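Local coordinates for protein accelerated-cell-death 11 (Arabidopsis thaliana, PDB 4NT1) that transfers ceramide-1-phosphate and phytoceramide-1-phosphate selectively between membranes and acts as an intermediary regulator of phytoceramide levels, at residues 75-78 / 79-83; 188-191 / 192-196; 103-106 / 107-111; 85-89 / 90-94. One frame throughout, in Å; residues are numbered along the deposited sequence.

Interaction 1 of 4, residues 75-78 / 79-83. With NA (sodium ion), chain E.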
ATOM      1  N   SER A  75      18.932   2.031 -10.309  1.00 20.66           N
ATOM      2  CA  SER A  75      20.027   2.948  -9.999  1.00 21.83           C
ATOM      3  C   SER A  75      20.054   3.398  -8.540  1.00 26.25           C
ATOM      4  O   SER A  75      20.816   4.299  -8.178  1.00 25.41           O
ATOM      5  CB  SER A  75      19.934   4.189 -10.894  1.00 25.53           C
ATOM      6  OG  SER A  75      18.738   4.908 -10.625  1.00 28.00           O
ATOM      7  N   ILE A  76      19.228   2.784  -7.692  1.00 20.46           N
ATOM      8  CA  ILE A  76      19.163   3.223  -6.300  1.00 23.42           C
ATOM      9  C   ILE A  76      19.378   2.041  -5.373  1.00 24.91           C
ATOM     10  O   ILE A  76      18.788   1.001  -5.587  1.00 21.98           O
ATOM     11  CB  ILE A  76      17.781   3.790  -5.976  1.00 25.89           C
ATOM     12  CG1 ILE A  76      17.250   4.626  -7.146  1.00 30.50           C
ATOM     13  CG2 ILE A  76      17.830   4.592  -4.679  1.00 27.50           C
ATOM     14  CD1 ILE A  76      15.778   5.009  -7.000  1.00 31.35           C
ATOM     15  N   SER A  77      20.193   2.193  -4.336  1.00 25.12           N
ATOM     16  CA  SER A  77      20.452   1.065  -3.440  1.00 21.78           C
ATOM     17  C   SER A  77      19.369   0.891  -2.389  1.00 22.43           C
ATOM     18  O   SER A  77      18.623  -0.098  -2.416  1.00 21.56           O
ATOM     19  CB  SER A  77      21.816   1.199  -2.760  1.00 26.80           C
ATOM     20  OG  SER A  77      21.899   2.401  -2.022  1.00 25.49           O
ATOM     21  N   THR A  78      19.275   1.849  -1.467  1.00 19.25           N
ATOM     22  CA  THR A  78      18.367   1.706  -0.326  1.00 18.60           C
ATOM     23  C   THR A  78      17.447   2.920  -0.187  1.00 18.45           C
ATOM     24  O   THR A  78      17.739   3.983  -0.725  1.00 20.25           O
ATOM     25  CB  THR A  78      19.133   1.576   1.008  1.00 18.76           C
ATOM     26  OG1 THR A  78      19.789   2.823   1.313  1.00 20.36           O
ATOM     27  CG2 THR A  78      20.163   0.447   0.932  1.00 22.77           C
ATOM     28  N   LEU A  79      16.348   2.759   0.553  1.00 17.04           N
ATOM     29  CA  LEU A  79      15.396   3.850   0.733  1.00 18.17           C
ATOM     30  C   LEU A  79      16.033   5.055   1.409  1.00 20.38           C
ATOM     31  O   LEU A  79      15.747   6.198   1.050  1.00 22.33           O
ATOM     32  CB  LEU A  79      14.151   3.392   1.510  1.00 16.30           C
ATOM     33  CG  LEU A  79      13.232   2.389   0.807  1.00 19.19           C
ATOM     34  CD1 LEU A  79      12.110   1.934   1.723  1.00 20.21           C
ATOM     35  CD2 LEU A  79      12.649   2.964  -0.486  1.00 20.23           C
ATOM     36  N   VAL A  80      16.900   4.801   2.386  1.00 20.12           N
ATOM     37  CA  VAL A  80      17.605   5.882   3.080  1.00 20.07           C
ATOM     38  C   VAL A  80      18.477   6.690   2.120  1.00 21.69           C
ATOM     39  O   VAL A  80      18.421   7.919   2.101  1.00 23.58           O
ATOM     40  CB  VAL A  80      18.458   5.339   4.249  1.00 23.49           C
ATOM     41  CG1 VAL A  80      19.504   6.364   4.678  1.00 28.05           C
ATOM     42  CG2 VAL A  80      17.556   4.954   5.414  1.00 26.03           C
ATOM     43  N   VAL A  81      19.282   5.996   1.326  1.00 23.01           N
ATOM     44  CA  VAL A  81      20.134   6.662   0.348  1.00 22.21           C
ATOM     45  C   VAL A  81      19.297   7.456  -0.644  1.00 21.32           C
ATOM     46  O   VAL A  81      19.622   8.602  -0.961  1.00 20.75           O
ATOM     47  CB  VAL A  81      21.062   5.649  -0.369  1.00 22.96           C
ATOM     48  CG1 VAL A  81      21.688   6.250  -1.621  1.00 25.90           C
ATOM     49  CG2 VAL A  81      22.136   5.163   0.600  1.00 25.08           C
ATOM     50  N   MET A  82      18.203   6.850  -1.101  1.00 21.65           N
ATOM     51  CA  MET A  82      17.288   7.481  -2.043  1.00 18.18           C
ATOM     52  C   MET A  82      16.771   8.808  -1.487  1.00 20.50           C
ATOM     53  O   MET A  82      16.812   9.839  -2.163  1.00 19.05           O
ATOM     54  CB  MET A  82      16.116   6.536  -2.312  1.00 23.58           C
ATOM     55  CG  MET A  82      15.214   6.921  -3.460  1.00 24.31           C
ATOM     56  SD  MET A  82      13.813   5.783  -3.594  1.00 22.30           S
ATOM     57  CE  MET A  82      12.780   6.389  -2.254  1.00 20.44           C
ATOM     58  N   MET A  83      16.296   8.785  -0.247  1.00 18.36           N
ATOM     59  CA  MET A  83      15.757   9.993   0.372  1.00 20.15           C
ATOM     60  C   MET A  83      16.832  11.020   0.672  1.00 22.17           C
ATOM     61  O   MET A  83      16.606  12.220   0.499  1.00 19.63           O
ATOM     62  CB  MET A  83      14.959   9.659   1.635  1.00 18.29           C
ATOM     63  CG  MET A  83      13.655   8.980   1.308  1.00 22.46           C
ATOM     64  SD  MET A  83      12.749   8.511   2.778  1.00 23.02           S
ATOM     65  CE  MET A  83      12.161  10.114   3.339  1.00 22.46           C
TER
HETATM   66 NA    NA E 301      18.606  -1.413  -6.974  1.00 54.15          NA
HETATM   67  O   HOH W   1      17.926  -1.870  -4.803  1.00 25.71           O
HETATM   68  O   HOH W   2      20.992  -1.754  -5.637  1.00 47.21           O
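Thr78 leaves the loop with an extended backbone (phi -128°, psi 162°) and, as the N-cap of helix 79-88, passes the chain to Leu79, from which the backbone is helical. Its hydroxyl OG1 accepts at 3.2 Å, in a nearly straight bond, from Val81 N, one of the first-turn amides, which lack the i-4 carbonyl of a preceding helical turn. The first torsion makes this possible: at chi1 68°, OG1 stands between the backbone N and the carbonyl carbon and leans over the start of the first turn, where CG2 of Val81 also lies against it at 3.4 Å. A short hydroxyl side chain suits the N-cap, since OG1, one bond from CB, can reach that amide. The first full-turn bond follows, from Met82 N to Thr78 O at 2.9 Å. Ahead of the cap, the branched Ile76 fits its CG2 against Met82 CB at 3.5 Å, while its CD1 meets the sulfur further along; His98 of helix 98-121 touches both side chains. The carbonyl of Ile76 turns the other way, to the sodium ion, which Thr35 and Ser73 also bind. One of the two waters on that ion, at 2.3 Å from the sodium ion, donates to Ser77 O.

Interaction 2 of 4, residues 188-191 / 192-196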
ATOM      1  N   ALA A 188       2.639  -3.300   9.029  1.00 21.72           N
ATOM      2  CA  ALA A 188       2.550  -2.269  10.063  1.00 20.22           C
ATOM      3  C   ALA A 188       3.915  -1.692  10.436  1.00 19.63           C
ATOM      4  O   ALA A 188       4.099  -0.478  10.382  1.00 19.51           O
ATOM      5  CB  ALA A 188       1.785  -2.767  11.298  1.00 22.75           C
ATOM      6  N   PRO A 189       4.890  -2.550  10.794  1.00 22.66           N
ATOM      7  CA  PRO A 189       6.219  -2.009  11.112  1.00 18.67           C
ATOM      8  C   PRO A 189       6.903  -1.356   9.907  1.00 19.08           C
ATOM      9  O   PRO A 189       7.666  -0.411  10.088  1.00 18.29           O
ATOM     10  CB  PRO A 189       7.021  -3.246  11.560  1.00 21.88           C
ATOM     11  CG  PRO A 189       6.243  -4.422  11.074  1.00 22.56           C
ATOM     12  CD  PRO A 189       4.808  -4.005  11.016  1.00 22.25           C
ATOM     13  N   LEU A 190       6.653  -1.871   8.705  1.00 19.30           N
ATOM     14  CA  LEU A 190       7.205  -1.277   7.487  1.00 19.90           C
ATOM     15  C   LEU A 190       6.684   0.144   7.264  1.00 18.52           C
ATOM     16  O   LEU A 190       7.449   1.076   6.956  1.00 19.23           O
ATOM     17  CB  LEU A 190       6.864  -2.164   6.277  1.00 20.44           C
ATOM     18  CG  LEU A 190       7.252  -1.585   4.916  1.00 19.26           C
ATOM     19  CD1 LEU A 190       8.750  -1.395   4.866  1.00 16.54           C
ATOM     20  CD2 LEU A 190       6.746  -2.499   3.785  1.00 18.67           C
ATOM     21  N   ILE A 191       5.375   0.303   7.419  1.00 21.02           N
ATOM     22  CA  ILE A 191       4.735   1.599   7.250  1.00 20.05           C
ATOM     23  C   ILE A 191       5.247   2.591   8.295  1.00 22.27           C
ATOM     24  O   ILE A 191       5.492   3.752   7.990  1.00 21.37           O
ATOM     25  CB  ILE A 191       3.209   1.459   7.312  1.00 20.11           C
ATOM     26  CG1 ILE A 191       2.705   0.810   6.021  1.00 22.63           C
ATOM     27  CG2 ILE A 191       2.534   2.822   7.554  1.00 23.58           C
ATOM     28  CD1 ILE A 191       1.361   0.133   6.159  1.00 20.94           C
ATOM     29  N   THR A 192       5.413   2.129   9.528  1.00 21.84           N
ATOM     30  CA  THR A 192       5.966   2.974  10.594  1.00 17.30           C
ATOM     31  C   THR A 192       7.413   3.345  10.270  1.00 22.06           C
ATOM     32  O   THR A 192       7.837   4.483  10.462  1.00 21.52           O
ATOM     33  CB  THR A 192       5.941   2.226  11.948  1.00 26.36           C
ATOM     34  OG1 THR A 192       4.582   1.976  12.334  1.00 27.17           O
ATOM     35  CG2 THR A 192       6.612   3.047  13.028  1.00 25.95           C
ATOM     36  N   TYR A 193       8.175   2.363   9.797  1.00 18.97           N
ATOM     37  CA  TYR A 193       9.546   2.604   9.359  1.00 20.02           C
ATOM     38  C   TYR A 193       9.561   3.683   8.274  1.00 20.39           C
ATOM     39  O   TYR A 193      10.389   4.589   8.303  1.00 19.67           O
ATOM     40  CB  TYR A 193      10.192   1.308   8.841  1.00 19.78           C
ATOM     41  CG  TYR A 193      11.547   1.523   8.202  1.00 21.11           C
ATOM     42  CD1 TYR A 193      12.708   1.521   8.964  1.00 23.28           C
ATOM     43  CD2 TYR A 193      11.661   1.750   6.837  1.00 20.36           C
ATOM     44  CE1 TYR A 193      13.949   1.735   8.382  1.00 25.62           C
ATOM     45  CE2 TYR A 193      12.900   1.963   6.243  1.00 22.78           C
ATOM     46  CZ  TYR A 193      14.034   1.956   7.021  1.00 26.19           C
ATOM     47  OH  TYR A 193      15.260   2.170   6.440  1.00 29.62           O
ATOM     48  N   LEU A 194       8.628   3.601   7.331  1.00 16.60           N
ATOM     49  CA  LEU A 194       8.581   4.584   6.244  1.00 16.98           C
ATOM     50  C   LEU A 194       8.228   5.977   6.773  1.00 21.60           C
ATOM     51  O   LEU A 194       8.951   6.942   6.514  1.00 20.22           O
ATOM     52  CB  LEU A 194       7.596   4.150   5.150  1.00 18.56           C
ATOM     53  CG  LEU A 194       7.955   2.856   4.414  1.00 18.78           C
ATOM     54  CD1 LEU A 194       6.826   2.410   3.478  1.00 18.41           C
ATOM     55  CD2 LEU A 194       9.265   3.046   3.647  1.00 19.92           C
ATOM     56  N   ASP A 195       7.130   6.081   7.521  1.00 19.67           N
ATOM     57  CA  ASP A 195       6.750   7.346   8.153  1.00 23.66           C
ATOM     58  C   ASP A 195       7.940   7.971   8.868  1.00 21.09           C
ATOM     59  O   ASP A 195       8.176   9.169   8.766  1.00 24.26           O
ATOM     60  CB  ASP A 195       5.622   7.141   9.175  1.00 22.20           C
ATOM     61  CG  ASP A 195       4.234   7.121   8.547  1.00 28.96           C
ATOM     62  OD1 ASP A 195       4.085   7.471   7.360  1.00 24.92           O
ATOM     63  OD2 ASP A 195       3.275   6.765   9.264  1.00 31.65           O
ATOM     64  N   ASN A 196       8.671   7.156   9.619  1.00 21.75           N
ATOM     65  CA  ASN A 196       9.809   7.656  10.387  1.00 20.40           C
ATOM     66  C   ASN A 196      10.959   8.204   9.536  1.00 25.02           C
ATOM     67  O   ASN A 196      11.626   9.151   9.946  1.00 27.08           O
ATOM     68  CB  ASN A 196      10.318   6.605  11.387  1.00 23.58           C
ATOM     69  CG  ASN A 196       9.393   6.444  12.579  1.00 32.67           C
ATOM     70  OD1 ASN A 196       8.603   7.335  12.890  1.00 32.62           O
ATOM     71  ND2 ASN A 196       9.496   5.314  13.261  1.00 32.54           N
TER
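Two successive turns of helix 173-199, the last helix of the chain, meet here, and Thr192 links them through both its amide and its side chain. Thr192 N donates to Ala188 O at 3.0 Å, and its OG1 donates to that same oxygen at 3.2 Å, so one carbonyl carries two bonds. The hydroxyl arrives from above the carbonyl plane, 37° out of it, whereas the amide approaches with a smaller tilt. With chi1 at -65°, OG1 lies beside the residue's own N and anti to its carbonyl carbon, which swings it back along the helix to the preceding turn; on an exposed face, threonine's hydroxyl can add a second bond to a carbonyl that the backbone already uses. Pro189 has no amide hydrogen, and the helix is kinked where its N lacks a bond to the turn before; its carbonyl is unaffected and accepts from Tyr193 N at 2.8 Å. In this all-helical GLTP fold, Leu190 and Leu194 give the helix an apolar strip: Leu190 extends toward Phe18 and Leu21 of helix 10-25, Leu194 toward Leu79, and CG of Leu190 comes to 4.3 Å from CD1 of Leu194, one turn on. CG of Leu194 also sits close over Leu190 O, at 3.1 Å. Tyr193 reaches Val25 and Val80; its CB rests on Pro189 O, and its ring has Leu190 O at the edge, near the ring plane. Asp195 N continues the ladder to Ile191 O with an almost linear bond, while its carboxylate OD1 forms a salt bridge with Lys106 of helix 98-121.

Interaction 3 of 4, residues 103-106 / 107-111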
ATOM      1  N   LEU A 103       6.175   8.427  -0.702  1.00 18.31           N
ATOM      2  CA  LEU A 103       5.086   8.808   0.182  1.00 18.22           C
ATOM      3  C   LEU A 103       3.753   8.304  -0.373  1.00 18.43           C
ATOM      4  O   LEU A 103       2.908   7.803   0.373  1.00 17.95           O
ATOM      5  CB  LEU A 103       5.071  10.325   0.391  1.00 16.82           C
ATOM      6  CG  LEU A 103       4.030  10.894   1.349  1.00 20.38           C
ATOM      7  CD1 LEU A 103       4.153  10.232   2.713  1.00 19.39           C
ATOM      8  CD2 LEU A 103       4.211  12.402   1.457  1.00 22.26           C
ATOM      9  N   ARG A 104       3.556   8.435  -1.680  1.00 17.95           N
ATOM     10  CA  ARG A 104       2.323   7.948  -2.296  1.00 18.98           C
ATOM     11  C   ARG A 104       2.184   6.423  -2.183  1.00 18.62           C
ATOM     12  O   ARG A 104       1.096   5.902  -1.871  1.00 19.23           O
ATOM     13  CB  ARG A 104       2.209   8.392  -3.759  1.00 21.95           C
ATOM     14  CG  ARG A 104       1.546   9.761  -3.925  1.00 26.95           C
ATOM     15  CD  ARG A 104       2.556  10.883  -3.929  1.00 31.06           C
ATOM     16  NE  ARG A 104       1.901  12.189  -3.929  1.00 35.21           N
ATOM     17  CZ  ARG A 104       1.973  13.060  -2.926  1.00 35.00           C
ATOM     18  NH1 ARG A 104       1.347  14.225  -3.009  1.00 33.75           N
ATOM     19  NH2 ARG A 104       2.683  12.775  -1.843  1.00 32.68           N
ATOM     20  N   VAL A 105       3.284   5.712  -2.405  1.00 16.33           N
ATOM     21  CA  VAL A 105       3.278   4.258  -2.290  1.00 17.21           C
ATOM     22  C   VAL A 105       2.965   3.843  -0.851  1.00 18.12           C
ATOM     23  O   VAL A 105       2.139   2.964  -0.614  1.00 17.03           O
ATOM     24  CB  VAL A 105       4.597   3.645  -2.776  1.00 17.86           C
ATOM     25  CG1 VAL A 105       4.665   2.175  -2.389  1.00 18.36           C
ATOM     26  CG2 VAL A 105       4.709   3.806  -4.289  1.00 16.92           C
ATOM     27  N   LYS A 106       3.590   4.506   0.111  1.00 16.88           N
ATOM     28  CA  LYS A 106       3.305   4.214   1.519  1.00 20.24           C
ATOM     29  C   LYS A 106       1.797   4.275   1.806  1.00 19.87           C
ATOM     30  O   LYS A 106       1.245   3.410   2.505  1.00 18.33           O
ATOM     31  CB  LYS A 106       4.057   5.189   2.429  1.00 18.94           C
ATOM     32  CG  LYS A 106       3.979   4.857   3.929  1.00 19.96           C
ATOM     33  CD  LYS A 106       2.765   5.475   4.600  1.00 24.32           C
ATOM     34  CE  LYS A 106       2.790   7.005   4.475  1.00 26.92           C
ATOM     35  NZ  LYS A 106       1.843   7.633   5.446  1.00 27.79           N
ATOM     36  N   ARG A 107       1.124   5.292   1.276  1.00 18.93           N
ATOM     37  CA  ARG A 107      -0.309   5.428   1.530  1.00 20.41           C
ATOM     38  C   ARG A 107      -1.100   4.232   0.998  1.00 18.21           C
ATOM     39  O   ARG A 107      -2.040   3.755   1.646  1.00 20.68           O
ATOM     40  CB  ARG A 107      -0.843   6.749   0.959  1.00 20.46           C
ATOM     41  CG  ARG A 107      -0.333   7.965   1.711  1.00 20.89           C
ATOM     42  CD  ARG A 107      -0.653   9.251   0.975  1.00 25.76           C
ATOM     43  NE  ARG A 107      -0.125  10.410   1.688  1.00 27.83           N
ATOM     44  CZ  ARG A 107       0.043  11.610   1.144  1.00 26.04           C
ATOM     45  NH1 ARG A 107      -0.277  11.819  -0.131  1.00 24.72           N
ATOM     46  NH2 ARG A 107       0.519  12.604   1.883  1.00 27.60           N
ATOM     47  N   GLY A 108      -0.728   3.743  -0.182  1.00 15.17           N
ATOM     48  CA  GLY A 108      -1.372   2.563  -0.728  1.00 17.51           C
ATOM     49  C   GLY A 108      -1.202   1.330   0.155  1.00 17.50           C
ATOM     50  O   GLY A 108      -2.152   0.578   0.385  1.00 16.65           O
ATOM     51  N   LEU A 109       0.018   1.116   0.648  1.00 15.63           N
ATOM     52  CA  LEU A 109       0.282  -0.017   1.536  1.00 18.10           C
ATOM     53  C   LEU A 109      -0.568   0.092   2.787  1.00 17.71           C
ATOM     54  O   LEU A 109      -1.077  -0.912   3.292  1.00 19.05           O
ATOM     55  CB  LEU A 109       1.749  -0.064   1.946  1.00 17.12           C
ATOM     56  CG  LEU A 109       2.756  -0.274   0.825  1.00 18.47           C
ATOM     57  CD1 LEU A 109       4.179  -0.188   1.375  1.00 19.49           C
ATOM     58  CD2 LEU A 109       2.522  -1.607   0.087  1.00 16.50           C
ATOM     59  N   ASP A 110      -0.710   1.315   3.289  1.00 18.49           N
ATOM     60  CA  ASP A 110      -1.500   1.571   4.488  1.00 16.70           C
ATOM     61  C   ASP A 110      -2.981   1.319   4.203  1.00 19.25           C
ATOM     62  O   ASP A 110      -3.665   0.678   5.004  1.00 19.78           O
ATOM     63  CB  ASP A 110      -1.253   3.016   4.964  1.00 19.11           C
ATOM     64  CG  ASP A 110      -1.629   3.245   6.420  1.00 25.84           C
ATOM     65  OD1 ASP A 110      -1.800   2.263   7.168  1.00 23.39           O
ATOM     66  OD2 ASP A 110      -1.742   4.434   6.815  1.00 22.27           O
ATOM     67  N   MET A 111      -3.486   1.782   3.059  1.00 17.49           N
ATOM     68  CA  MET A 111      -4.894   1.516   2.744  1.00 21.33           C
ATOM     69  C   MET A 111      -5.191   0.012   2.679  1.00 21.71           C
ATOM     70  O   MET A 111      -6.232  -0.444   3.148  1.00 20.31           O
ATOM     71  CB  MET A 111      -5.348   2.186   1.440  1.00 18.26           C
ATOM     72  CG  MET A 111      -6.901   2.313   1.358  1.00 18.78           C
ATOM     73  SD  MET A 111      -7.557   2.157  -0.315  1.00 24.80           S
ATOM     74  CE  MET A 111      -7.633   0.372  -0.524  1.00 28.13           C
TER
HETATM   75  O   HOH W   3      -0.794   6.443   5.183  1.00 23.94           O
HETATM   76  O   HOH W   4       0.765  10.099   4.578  1.00 27.24           O
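Arg107 runs straight from CG to NE, starting with CG anti to its carbonyl carbon (chi1 -69°), while Arg104 bends sharply at chi2 (91°), and together these torsions bring the two side chains side by side, pointing the same way. Their guanidinium planes are turned 40° apart. NH1 of Arg107 stands over one face of the Arg104 group, toward its rim, and comes to 3.6 Å from Arg104 NH2. The closeness of the two like charges is probably eased by a shared anion: the C-terminal carboxylate of Trp207 forms salt bridges with NH2 of both arginines. Leu103, one turn before Arg107, lays CG and CD2 over a face of the Arg107 guanidinium, with CD2 3.7 Å from NH2, giving an apolar support to that face. All this lies on helix 98-121 of the GLTP fold, close to the centre of the chain, and Arg104 is one of the residues that bind the phosphate-bearing sphingoid lipid, as is its neighbour Arg100. Lys106, folded back at chi2 and chi3, is buried, and NZ works through water as well as through Asp195: one water bridges it to Arg107 NE, in the plane of that group at its edge, and another, 2.9 Å from NZ, donates to Asp110 OD2 at 2.8 Å.

Interaction 4 of 4, residues 85-89 / 90-94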
ATOM      1  N   LYS A  85      19.479  11.643  -0.998  1.00 21.61           N
ATOM      2  CA  LYS A  85      19.834  12.362  -2.228  1.00 23.77           C
ATOM      3  C   LYS A  85      18.798  13.431  -2.596  1.00 23.90           C
ATOM      4  O   LYS A  85      19.150  14.490  -3.133  1.00 21.42           O
ATOM      5  CB  LYS A  85      20.077  11.394  -3.393  1.00 20.35           C
ATOM      6  CG  LYS A  85      21.276  10.461  -3.163  1.00 23.70           C
ATOM      7  CD  LYS A  85      21.323   9.351  -4.203  1.00 34.95           C
ATOM      8  CE  LYS A  85      21.896   9.836  -5.513  1.00 34.75           C
ATOM      9  NZ  LYS A  85      23.347  10.178  -5.384  1.00 50.40           N
ATOM     10  N   ASP A  86      17.526  13.160  -2.303  1.00 22.04           N
ATOM     11  CA  ASP A  86      16.490  14.171  -2.529  1.00 22.33           C
ATOM     12  C   ASP A  86      16.639  15.336  -1.551  1.00 24.48           C
ATOM     13  O   ASP A  86      16.395  16.486  -1.905  1.00 22.86           O
ATOM     14  CB  ASP A  86      15.085  13.576  -2.399  1.00 21.69           C
ATOM     15  CG  ASP A  86      14.633  12.866  -3.662  1.00 24.09           C
ATOM     16  OD1 ASP A  86      15.190  13.148  -4.748  1.00 20.45           O
ATOM     17  OD2 ASP A  86      13.696  12.045  -3.575  1.00 23.08           O
ATOM     18  N   ILE A  87      17.018  15.031  -0.311  1.00 19.11           N
ATOM     19  CA  ILE A  87      17.239  16.080   0.688  1.00 23.91           C
ATOM     20  C   ILE A  87      18.429  16.961   0.279  1.00 25.50           C
ATOM     21  O   ILE A  87      18.387  18.188   0.404  1.00 22.01           O
ATOM     22  CB  ILE A  87      17.468  15.479   2.100  1.00 22.13           C
ATOM     23  CG1 ILE A  87      16.194  14.778   2.592  1.00 26.11           C
ATOM     24  CG2 ILE A  87      17.878  16.567   3.079  1.00 25.22           C
ATOM     25  CD1 ILE A  87      16.403  13.873   3.823  1.00 26.64           C
ATOM     26  N   GLU A  88      19.474  16.318  -0.223  1.00 22.87           N
ATOM     27  CA  GLU A  88      20.696  17.008  -0.641  1.00 27.01           C
ATOM     28  C   GLU A  88      20.408  17.973  -1.793  1.00 26.15           C
ATOM     29  O   GLU A  88      20.935  19.089  -1.839  1.00 28.70           O
ATOM     30  CB  GLU A  88      21.739  15.975  -1.059  1.00 28.79           C
ATOM     31  CG  GLU A  88      23.121  16.524  -1.344  1.00 37.76           C
ATOM     32  CD  GLU A  88      24.190  15.442  -1.284  1.00 59.24           C
ATOM     33  OE1 GLU A  88      23.970  14.343  -1.845  1.00 56.18           O
ATOM     34  OE2 GLU A  88      25.249  15.687  -0.665  1.00 74.23           O
ATOM     35  N   ALA A  89      19.565  17.541  -2.721  1.00 22.87           N
ATOM     36  CA  ALA A  89      19.222  18.351  -3.886  1.00 26.02           C
ATOM     37  C   ALA A  89      18.038  19.267  -3.612  1.00 29.67           C
ATOM     38  O   ALA A  89      17.639  20.056  -4.478  1.00 29.10           O
ATOM     39  CB  ALA A  89      18.925  17.459  -5.070  1.00 23.21           C
ATOM     40  N   ASP A  90      17.468  19.149  -2.414  1.00 24.59           N
ATOM     41  CA  ASP A  90      16.306  19.940  -2.015  1.00 28.14           C
ATOM     42  C   ASP A  90      15.134  19.770  -2.977  1.00 28.96           C
ATOM     43  O   ASP A  90      14.486  20.748  -3.344  1.00 30.46           O
ATOM     44  CB  ASP A  90      16.685  21.422  -1.897  1.00 30.98           C
ATOM     45  CG  ASP A  90      15.807  22.181  -0.914  1.00 37.34           C
ATOM     46  OD1 ASP A  90      15.070  21.538  -0.136  1.00 33.62           O
ATOM     47  OD2 ASP A  90      15.864  23.430  -0.908  1.00 38.53           O
ATOM     48  N   CYS A  91      14.854  18.529  -3.374  1.00 22.54           N
ATOM     49  CA  CYS A  91      13.785  18.254  -4.332  1.00 21.51           C
ATOM     50  C   CYS A  91      12.748  17.268  -3.790  1.00 23.84           C
ATOM     51  O   CYS A  91      12.039  16.615  -4.555  1.00 24.80           O
ATOM     52  CB  CYS A  91      14.369  17.722  -5.645  1.00 25.47           C
ATOM     53  SG  CYS A  91      15.226  16.135  -5.497  1.00 29.02           S
ATOM     54  N   VAL A  92      12.657  17.165  -2.470  1.00 21.38           N
ATOM     55  CA  VAL A  92      11.750  16.203  -1.843  1.00 20.50           C
ATOM     56  C   VAL A  92      10.318  16.272  -2.382  1.00 23.03           C
ATOM     57  O   VAL A  92       9.734  15.253  -2.750  1.00 22.63           O
ATOM     58  CB  VAL A  92      11.762  16.365  -0.309  1.00 21.34           C
ATOM     59  CG1 VAL A  92      10.673  15.515   0.335  1.00 19.66           C
ATOM     60  CG2 VAL A  92      13.141  16.002   0.239  1.00 23.71           C
ATOM     61  N   ARG A  93       9.766  17.477  -2.454  1.00 24.97           N
ATOM     62  CA  ARG A  93       8.363  17.628  -2.818  1.00 27.72           C
ATOM     63  C   ARG A  93       8.130  17.883  -4.302  1.00 25.66           C
ATOM     64  O   ARG A  93       6.989  18.084  -4.734  1.00 25.72           O
ATOM     65  CB  ARG A  93       7.714  18.724  -1.978  1.00 27.28           C
ATOM     66  CG  ARG A  93       7.797  18.451  -0.490  1.00 24.17           C
ATOM     67  CD  ARG A  93       6.751  19.240   0.262  1.00 25.68           C
ATOM     68  NE  ARG A  93       6.869  19.060   1.707  1.00 26.00           N
ATOM     69  CZ  ARG A  93       6.066  19.644   2.595  1.00 29.84           C
ATOM     70  NH1 ARG A  93       5.079  20.428   2.181  1.00 28.68           N
ATOM     71  NH2 ARG A  93       6.238  19.428   3.893  1.00 29.51           N
ATOM     72  N   LYS A  94       9.201  17.866  -5.085  1.00 25.50           N
ATOM     73  CA  LYS A  94       9.069  18.040  -6.521  1.00 23.75           C
ATOM     74  C   LYS A  94       8.264  16.908  -7.140  1.00 25.92           C
ATOM     75  O   LYS A  94       8.358  15.758  -6.715  1.00 25.55           O
ATOM     76  CB  LYS A  94      10.449  18.133  -7.187  1.00 25.93           C
ATOM     77  CG  LYS A  94      11.262  19.362  -6.787  1.00 24.85           C
ATOM     78  CD  LYS A  94      10.811  20.595  -7.547  1.00 30.02           C
ATOM     79  CE  LYS A  94      11.252  20.518  -9.008  1.00 30.37           C
ATOM     80  NZ  LYS A  94      10.969  21.802  -9.734  1.00 29.97           N
TER
HETATM   81  O   HOH W   5      16.657  19.710   1.736  1.00 41.57           O
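Asp86, Asp90 and Cys91 carry the turn in which helix 79-88 comes to an end. Asp86 O accepts from Cys91 N at 3.0 Å, a bond that spans five residues and closes the last turn more widely than a helical bond would. SG of Cys91 lies 3.1 Å from Asp86 OD1, with CB of Ala89 also beside the sulfur. SG stands between its own N and carbonyl carbon (chi1 64°), which folds the small thiol back over the helix end. The other carboxylate oxygen of Asp86, OD2, is hydrogen-bonded to Thr99 OG1 of helix 98-121. Asp90 makes the break: its phi is positive, 56°, a conformation that aspartate tolerates better than most residues with a CB. Its amide makes a weak bond to Ile87 O, and a water 2.7 Å from that carbonyl O donates also to OD1 of Asp90. Past the turn Val92 comes back alongside Ile87, CG2 to CG1 at 4.0 Å, a small apolar contact between the last helical turn and the loop, and Trp207 touches the same valine. Positive phi at Asp90, with the 6→1 bond to Asp86 O and the weaker 5→2 bond to Ile87 O, makes this a Schellman motif.

How the interactions relate
All four contacts are local and lie in series along the chain; none closes a long loop, nests in another or crosses it. Interaction 1 starts helix 79-88 and interaction 4 ends it, so the two frame one short helix. The chain then turns into helix 98-121, which holds interaction 3 near the middle of the protein. Interaction 2 comes much later, on helix 173-199, yet in space it touches both interaction 1 and interaction 3. Leu194 CD2 packs on Leu79 CD1 at 3.6 Å and Tyr193 on Val80, joining it to interaction 1, while Ile191 CD1 lies against Asp110 CA of interaction 3. The last helix thus ties helix 79-88 to helix 98-121.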